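Local structure of DNA-binding protein (Silicibacter pomeroyi, 3EUS) at residues Q41-V44 / A45-T49; R52-D55 / V56-A60. The protein probably binds DNA through a compact, all-helical helix-turn-helix domain of the XRE/Cro-C1 type. All blocks are in the same frame, centred on the assembly; numbering follows the deposited sequence.

Contact 1 (Q41-V44 / A45-T49)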
# COMPACT_ATOMS: atom_id res chain seq x y z
N GLN A 41 -3.73 8.83 -18.44
CA GLN A 41 -2.27 8.63 -18.42
C GLN A 41 -1.59 9.41 -17.29
O GLN A 41 -0.60 8.93 -16.68
CB GLN A 41 -1.70 8.98 -19.78
CG GLN A 41 -0.19 8.97 -19.89
CD GLN A 41 0.33 9.40 -21.26
OE1 GLN A 41 -0.30 9.16 -22.31
NE2 GLN A 41 1.49 10.05 -21.27
N SER A 42 -2.10 10.61 -17.03
CA SER A 42 -1.59 11.51 -15.97
C SER A 42 -1.58 10.88 -14.58
O SER A 42 -0.71 11.19 -13.78
CB SER A 42 -2.38 12.84 -15.94
OG SER A 42 -3.71 12.67 -15.45
N PHE A 43 -2.49 9.95 -14.31
CA PHE A 43 -2.48 9.23 -13.06
C PHE A 43 -1.20 8.43 -12.85
O PHE A 43 -0.55 8.57 -11.81
CB PHE A 43 -3.72 8.30 -12.94
CG PHE A 43 -3.68 7.37 -11.75
CD1 PHE A 43 -4.04 7.81 -10.49
CD2 PHE A 43 -3.30 6.05 -11.90
CE1 PHE A 43 -4.04 6.95 -9.40
CE2 PHE A 43 -3.30 5.17 -10.79
CZ PHE A 43 -3.64 5.61 -9.55
N VAL A 44 -0.83 7.65 -13.87
CA VAL A 44 0.38 6.86 -13.85
C VAL A 44 1.62 7.77 -13.78
O VAL A 44 2.48 7.54 -12.92
CB VAL A 44 0.46 5.91 -15.03
CG1 VAL A 44 1.85 5.16 -15.10
CG2 VAL A 44 -0.70 4.89 -14.92
N ALA A 45 1.69 8.78 -14.63
CA ALA A 45 2.85 9.71 -14.59
C ALA A 45 2.99 10.35 -13.21
O ALA A 45 4.10 10.44 -12.65
CB ALA A 45 2.74 10.80 -15.66
N LYS A 46 1.88 10.82 -12.66
CA LYS A 46 1.90 11.50 -11.39
C LYS A 46 2.28 10.60 -10.24
O LYS A 46 3.08 10.98 -9.37
CB LYS A 46 0.59 12.21 -11.09
CG LYS A 46 0.44 13.49 -11.89
CD LYS A 46 -0.96 14.10 -11.72
CE LYS A 46 -1.03 15.49 -12.32
NZ LYS A 46 -2.19 16.25 -11.83
N VAL A 47 1.74 9.38 -10.21
CA VAL A 47 2.14 8.47 -9.16
C VAL A 47 3.65 8.18 -9.20
O VAL A 47 4.32 8.14 -8.16
CB VAL A 47 1.30 7.16 -9.25
CG1 VAL A 47 1.94 6.02 -8.46
CG2 VAL A 47 -0.18 7.44 -8.79
N GLU A 48 4.17 7.90 -10.38
CA GLU A 48 5.59 7.56 -10.55
C GLU A 48 6.60 8.65 -10.18
O GLU A 48 7.74 8.35 -9.77
CB GLU A 48 5.82 7.06 -11.98
CG GLU A 48 5.04 5.72 -12.21
CD GLU A 48 5.39 5.06 -13.53
OE1 GLU A 48 6.01 5.74 -14.35
OE2 GLU A 48 5.07 3.87 -13.77
N THR A 49 6.19 9.90 -10.36
CA THR A 49 7.04 11.04 -10.08
C THR A 49 6.66 11.74 -8.76
O THR A 49 7.05 12.88 -8.52
CB THR A 49 6.99 11.99 -11.26
OG1 THR A 49 5.66 12.46 -11.48
CG2 THR A 49 7.46 11.26 -12.50
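F43 and V47, one helical turn apart, carry the apolar part of this contact. They run side by side in the same direction, and CG2 of V47 sits over one face of the F43 ring, displaced toward the rim, in a CH-pi contact of 4.1 Å to the ring centroid. That methyl is placed there by the first torsion of V47, which sets CG1 anti to the backbone N (163°) and CG2 beside that N. V44 and E48 likewise lie alongside each other: CG1 of V44 comes within 3.7 Å of OE2 of E48. V44 flanks the carboxylate, whose polar partners are R23, through a salt bridge, and Q30, through a hydrogen bond. The helix 41-48 that bears these pairs follows helix 30-36, and in XRE-type helix-turn-helix domains the helix at this place is as a rule the one that reads DNA. Its buried side chains F43, V44, V47 and E48 lean on W62 of helix 56-65. Four successive i to i+4 backbone bonds form the scaffold, from A45 N to Q41 O at 3.1 Å through to E48 N to V44 O. At the C-terminal end, A45 O takes two donors from T49 on opposite faces of its carbonyl plane, the backbone N at 3.1 Å and the hydroxyl OG1 at 2.8 Å.

Contact 2 (R52-D55 / V56-A60)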
# COMPACT_ATOMS: atom_id res chain seq x y z
N ARG A 52 1.33 12.29 -7.08
CA ARG A 52 0.09 11.77 -6.49
C ARG A 52 0.37 10.60 -5.57
O ARG A 52 1.19 9.74 -5.87
CB ARG A 52 -0.88 11.33 -7.58
CG ARG A 52 -2.27 10.95 -6.99
CD ARG A 52 -3.13 10.35 -8.00
NE ARG A 52 -4.47 9.99 -7.51
CZ ARG A 52 -4.77 8.96 -6.70
NH1 ARG A 52 -3.84 8.15 -6.15
NH2 ARG A 52 -6.06 8.73 -6.41
N ARG A 53 -0.32 10.60 -4.44
CA ARG A 53 -0.23 9.56 -3.45
C ARG A 53 -1.01 8.29 -3.90
O ARG A 53 -1.96 8.39 -4.67
CB ARG A 53 -0.83 10.13 -2.17
CG ARG A 53 -0.48 9.40 -0.87
CD ARG A 53 -1.61 9.60 0.20
NE ARG A 53 -2.88 9.01 -0.27
CZ ARG A 53 -3.77 8.32 0.45
NH1 ARG A 53 -3.61 8.09 1.76
NH2 ARG A 53 -4.85 7.86 -0.17
N LEU A 54 -0.57 7.11 -3.45
CA LEU A 54 -1.25 5.83 -3.80
C LEU A 54 -1.81 5.19 -2.54
O LEU A 54 -1.08 4.97 -1.59
CB LEU A 54 -0.26 4.89 -4.50
CG LEU A 54 -0.79 3.93 -5.55
CD1 LEU A 54 -1.29 4.66 -6.79
CD2 LEU A 54 0.25 2.88 -5.94
N ASP A 55 -3.09 4.84 -2.49
CA ASP A 55 -3.57 4.05 -1.37
C ASP A 55 -3.33 2.54 -1.63
O ASP A 55 -2.81 2.16 -2.69
CB ASP A 55 -5.02 4.40 -0.94
CG ASP A 55 -6.10 3.84 -1.86
OD1 ASP A 55 -5.88 2.86 -2.61
OD2 ASP A 55 -7.25 4.38 -1.82
N VAL A 56 -3.64 1.69 -0.65
CA VAL A 56 -3.38 0.25 -0.74
C VAL A 56 -4.19 -0.40 -1.86
O VAL A 56 -3.71 -1.31 -2.54
CB VAL A 56 -3.63 -0.49 0.61
CG1 VAL A 56 -3.49 -2.07 0.42
CG2 VAL A 56 -2.63 0.03 1.60
N ILE A 57 -5.44 0.03 -2.04
CA ILE A 57 -6.33 -0.59 -2.99
C ILE A 57 -5.81 -0.25 -4.40
O ILE A 57 -5.74 -1.14 -5.29
CB ILE A 57 -7.80 -0.13 -2.81
CG1 ILE A 57 -8.49 -0.70 -1.56
CG2 ILE A 57 -8.60 -0.53 -4.01
CD1 ILE A 57 -7.63 -1.28 -0.55
N GLU A 58 -5.39 1.01 -4.60
CA GLU A 58 -4.83 1.47 -5.89
C GLU A 58 -3.51 0.67 -6.13
O GLU A 58 -3.25 0.26 -7.25
CB GLU A 58 -4.58 2.97 -5.87
CG GLU A 58 -5.86 3.80 -5.79
CD GLU A 58 -5.65 5.28 -5.47
OE1 GLU A 58 -4.63 5.64 -4.89
OE2 GLU A 58 -6.50 6.12 -5.86
N PHE A 59 -2.70 0.46 -5.09
CA PHE A 59 -1.48 -0.33 -5.22
C PHE A 59 -1.79 -1.74 -5.68
O PHE A 59 -1.10 -2.29 -6.55
CB PHE A 59 -0.73 -0.28 -3.88
CG PHE A 59 0.41 -1.20 -3.77
CD1 PHE A 59 1.59 -0.95 -4.45
CD2 PHE A 59 0.40 -2.27 -2.85
CE1 PHE A 59 2.67 -1.75 -4.30
CE2 PHE A 59 1.53 -3.14 -2.73
CZ PHE A 59 2.67 -2.87 -3.47
N ALA A 60 -2.73 -2.39 -5.01
CA ALA A 60 -3.13 -3.74 -5.40
C ALA A 60 -3.51 -3.77 -6.87
O ALA A 60 -3.09 -4.68 -7.61
CB ALA A 60 -4.33 -4.24 -4.45
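A capping box opens helix 56-65, with D55 as N-cap and E58 three residues on. The two side chains cross at about a right angle and exchange bonds with each other's backbone. D55 OD1 accepts from E58 N at 2.8 Å, nearly straight at 171°; a first torsion of 76°, holding CG between the backbone N and the carbonyl carbon, folds the carboxylate back over the first turn. In return, E58 OE1 takes D55 N on its anti side at 3.0 Å. R52 arrives from the opposite direction on an extended chain and grips the E58 carboxylate end-on, NH1 to OE1 at 2.9 Å and NH2 to OE2 at 2.7 Å. Both meet syn sides from out of the carboxylate plane, the flat groups turned 54° apart, and the NH2 bond is the more bent. The apolar part is L54, which lays CD1 against CB of E58 and CD2 against CB of F59 (3.9 Å). An alanine in place of E58 would probably leave D55 N without its acceptor and the R52 guanidinium without its carboxylate mate. Because E58 OE1 stands 3.8 Å from D55 OD1, the arginine is likely to offset the crowding of two negative charges at the helix start.

Contacts 1 and 2 follow each other along the chain, their centres about 12 Å apart: contact 1 runs along helix 41-48, and contact 2 is the loop after it with the start of helix 56-65. The connecting segment folds back on helix 41-48: K46 O lies 3.2 Å from R52 N, a probable hydrogen bond. R52 is shared, for its CZ packs 3.4 Å from CE1 of F43 while its NH1 and NH2 hold the carboxylate of E58, the far half of the capping box. L54 CD1 reaches V47 CG2 at 3.6 Å, and L19 of helix 10-25 touches both V47 and L54, extending one apolar core. Contact 2 also borders the second subunit, where V56 packs on F59 of the other chain, whereas contact 1 touches no other chain of the assembly.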